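Local coordinates for protein endoglucanase, family GH5 (Zobellia galactanivorans, PDB 6GL2) that hydrolyses hemicellulose, with mixed-linked glucan a likely substrate, as an endoglucanase of glycoside hydrolase family 5, at residues Ala270-Glu275 with Gly302-Trp307. Residues are numbered along the deposited sequence; the frame is centred on the assembly and turned at random.
Sequences AVVMGE and GICPIW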
ATOM      1  N   ALA A 270      -0.599 -12.444   8.199  1.00 11.77           N
ATOM      2  CA  ALA A 270      -0.606 -11.100   8.759  1.00 12.12           C
ATOM      3  C   ALA A 270      -1.134 -10.126   7.677  1.00 11.21           C
ATOM      4  O   ALA A 270      -1.097 -10.462   6.514  1.00 11.68           O
ATOM      5  CB  ALA A 270       0.846 -10.721   9.149  1.00 13.64           C
ATOM      6  N   VAL A 271      -1.674  -9.028   8.157  1.00  9.94           N
ATOM      7  CA  VAL A 271      -2.334  -8.034   7.342  1.00 10.70           C
ATOM      8  C   VAL A 271      -1.741  -6.668   7.572  1.00 10.01           C
ATOM      9  O   VAL A 271      -1.632  -6.152   8.685  1.00 10.94           O
ATOM     10  CB  VAL A 271      -3.843  -8.005   7.623  1.00 10.75           C
ATOM     11  CG1 VAL A 271      -4.573  -7.021   6.680  1.00 10.67           C
ATOM     12  CG2 VAL A 271      -4.434  -9.443   7.421  1.00 11.54           C
ATOM     13  N   VAL A 272      -1.501  -5.989   6.407  1.00  9.42           N
ATOM     14  CA  VAL A 272      -1.164  -4.503   6.402  1.00  9.81           C
ATOM     15  C   VAL A 272      -2.293  -3.777   5.700  1.00  9.23           C
ATOM     16  O   VAL A 272      -2.641  -4.109   4.570  1.00 10.08           O
ATOM     17  CB  VAL A 272       0.173  -4.304   5.713  1.00  9.71           C
ATOM     18  CG1 VAL A 272       0.422  -2.803   5.575  1.00 10.46           C
ATOM     19  CG2 VAL A 272       1.314  -4.883   6.484  1.00 10.49           C
ATOM     20  N   MET A 273      -2.909  -2.875   6.433  1.00  8.37           N
ATOM     21  CA  MET A 273      -3.915  -1.978   5.910  1.00  8.22           C
ATOM     22  C   MET A 273      -3.185  -0.815   5.256  1.00  8.59           C
ATOM     23  O   MET A 273      -2.901   0.188   5.851  1.00  9.11           O
ATOM     24  CB  MET A 273      -4.823  -1.436   6.997  1.00  8.88           C
ATOM     25  CG  MET A 273      -6.014  -0.706   6.453  1.00  9.57           C
ATOM     26  SD  MET A 273      -7.251  -1.726   5.690  1.00 12.06           S
ATOM     27  CE  MET A 273      -8.030  -2.474   7.097  1.00 12.65           C
ATOM     28  N   GLY A 274      -2.799  -1.053   4.005  1.00  8.82           N
ATOM     29  CA  GLY A 274      -1.775  -0.211   3.357  1.00  9.52           C
ATOM     30  C   GLY A 274      -2.330   1.138   2.938  1.00  9.24           C
ATOM     31  O   GLY A 274      -1.520   2.078   2.732  1.00  7.97           O
ATOM     32  N   GLU A 275      -3.644   1.318   2.940  1.00  8.05           N
ATOM     33  CA  GLU A 275      -4.274   2.599   2.863  1.00  8.74           C
ATOM     34  C   GLU A 275      -5.562   2.589   3.645  1.00  9.05           C
ATOM     35  O   GLU A 275      -6.325   1.599   3.622  1.00  9.43           O
ATOM     36  CB  GLU A 275      -4.689   3.021   1.422  1.00  8.48           C
ATOM     37  CG  GLU A 275      -3.508   3.074   0.468  1.00  8.95           C
ATOM     38  CD  GLU A 275      -3.926   3.410  -0.953  1.00  9.34           C
ATOM     39  OE1 GLU A 275      -5.055   3.850  -1.214  1.00 10.56           O
ATOM     40  OE2 GLU A 275      -3.033   3.252  -1.867  1.00  9.96           O
ATOM     41  N   GLY A 302      -3.467  -6.466  15.582  1.00 12.92           N
ATOM     42  CA  GLY A 302      -2.167  -6.799  15.032  1.00 13.11           C
ATOM     43  C   GLY A 302      -2.035  -6.420  13.551  1.00 10.99           C
ATOM     44  O   GLY A 302      -1.153  -6.955  12.887  1.00 12.34           O
ATOM     45  N   ILE A 303      -2.945  -5.620  13.092  1.00 12.32           N
ATOM     46  CA  ILE A 303      -2.965  -5.113  11.686  1.00 11.36           C
ATOM     47  C   ILE A 303      -2.201  -3.793  11.685  1.00 10.59           C
ATOM     48  O   ILE A 303      -2.444  -2.930  12.478  1.00 11.83           O
ATOM     49  CB  ILE A 303      -4.381  -4.850  11.210  1.00 11.82           C
ATOM     50  CG1 ILE A 303      -5.226  -6.158  11.220  1.00 13.35           C
ATOM     51  CG2 ILE A 303      -4.474  -4.111   9.832  1.00 11.70           C
ATOM     52  CD1 ILE A 303      -6.721  -6.021  10.993  1.00 15.25           C
ATOM     53  N   CYS A 304      -1.259  -3.646  10.728  1.00 10.62           N
ATOM     54  CA  CYS A 304      -0.495  -2.374  10.608  1.00 10.27           C
ATOM     55  C   CYS A 304      -1.316  -1.347   9.806  1.00  9.60           C
ATOM     56  O   CYS A 304      -1.657  -1.622   8.642  1.00 11.12           O
ATOM     57  CB  CYS A 304       0.766  -2.614   9.798  1.00 10.26           C
ATOM     58  SG  CYS A 304       1.661  -1.128   9.327  1.00 10.67           S
ATOM     59  N   PRO A 305      -1.712  -0.227  10.408  1.00  9.00           N
ATOM     60  CA  PRO A 305      -2.466   0.794   9.686  1.00  9.60           C
ATOM     61  C   PRO A 305      -1.521   1.798   9.004  1.00  8.59           C
ATOM     62  O   PRO A 305      -0.669   2.416   9.692  1.00  9.77           O
ATOM     63  CB  PRO A 305      -3.239   1.513  10.864  1.00 10.52           C
ATOM     64  CG  PRO A 305      -2.335   1.321  12.055  1.00 10.72           C
ATOM     65  CD  PRO A 305      -1.449   0.147  11.806  1.00 11.02           C
ATOM     66  N   ILE A 306      -1.804   2.143   7.757  1.00  8.36           N
ATOM     67  CA  ILE A 306      -0.985   3.098   6.958  1.00  7.92           C
ATOM     68  C   ILE A 306      -1.909   4.149   6.387  1.00  7.34           C
ATOM     69  O   ILE A 306      -2.613   3.904   5.421  1.00  9.03           O
ATOM     70  CB  ILE A 306      -0.123   2.373   5.911  1.00  8.94           C
ATOM     71  CG1 ILE A 306       0.645   1.182   6.463  1.00  8.93           C
ATOM     72  CG2 ILE A 306       0.774   3.417   5.276  1.00  8.43           C
ATOM     73  CD1 ILE A 306       1.639   0.557   5.513  1.00  9.70           C
ATOM     74  N   TRP A 307      -1.897   5.333   7.012  1.00  8.49           N
ATOM     75  CA  TRP A 307      -2.730   6.420   6.568  1.00  7.83           C
ATOM     76  C   TRP A 307      -2.384   6.903   5.169  1.00  7.62           C
ATOM     77  O   TRP A 307      -1.169   7.045   4.820  1.00  8.03           O
ATOM     78  CB  TRP A 307      -2.558   7.611   7.539  1.00  7.67           C
ATOM     79  CG  TRP A 307      -3.293   8.864   7.187  1.00  8.33           C
ATOM     80  CD1 TRP A 307      -2.901   9.886   6.322  1.00  8.54           C
ATOM     81  CD2 TRP A 307      -4.599   9.277   7.650  1.00  8.44           C
ATOM     82  NE1 TRP A 307      -3.849  10.851   6.248  1.00  8.42           N
ATOM     83  CE2 TRP A 307      -4.923  10.512   6.976  1.00  8.01           C
ATOM     84  CE3 TRP A 307      -5.571   8.705   8.498  1.00  8.42           C
ATOM     85  CZ2 TRP A 307      -6.073  11.218   7.233  1.00  8.85           C
ATOM     86  CZ3 TRP A 307      -6.725   9.430   8.740  1.00  9.30           C
ATOM     87  CH2 TRP A 307      -6.965  10.638   8.114  1.00  8.77           C
TER
HETATM   88  O   HOH W   1      -2.004  -8.857  10.932  1.00 14.09           O
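The flat peptide groups of the two strands face each other, N-H to C=O, through V271, M273, C304 and I306. C304 N reaches V271 O at 3.3 Å. M273 N then binds C304 O at 2.8 Å, and I306 N returns to M273 O at 2.9 Å. Side chains from the two faces of the sheet flank C304 O: V272 CG1 on one, M273 CB on the other.

V272, C304 and I306 share a face. There I306 CG1 stands anti to the carbonyl carbon (chi1 -48°) and the extended chi2 takes CD1 on to V272 CG1, 3.6 Å away, while V272 CG2 rests on C304 CB. On the reverse face I303 CG2 lies 3.9 Å from M273 CB; the methionine then bends away to pack on helix 246-266, and I303 and P305 lean on helix 284-301.

At the start of the pair a water bridges the strands, accepting from V271 N and donating to G302 O. At the far end E275 CA makes a CA-H...O contact with I306 O, 3.3 Å from CA to O. The E275 carboxylate turns off to R63 and Y229.

Strands 271-275 and 304-307, parallel to within 6° over these segments and linked through helix 284-301, make the last beta-alpha-beta unit of the (beta/alpha)8 TIM barrel; E275, at the end of the seventh strand, sits where GH5 enzymes carry their catalytic nucleophile, consistent with that role here.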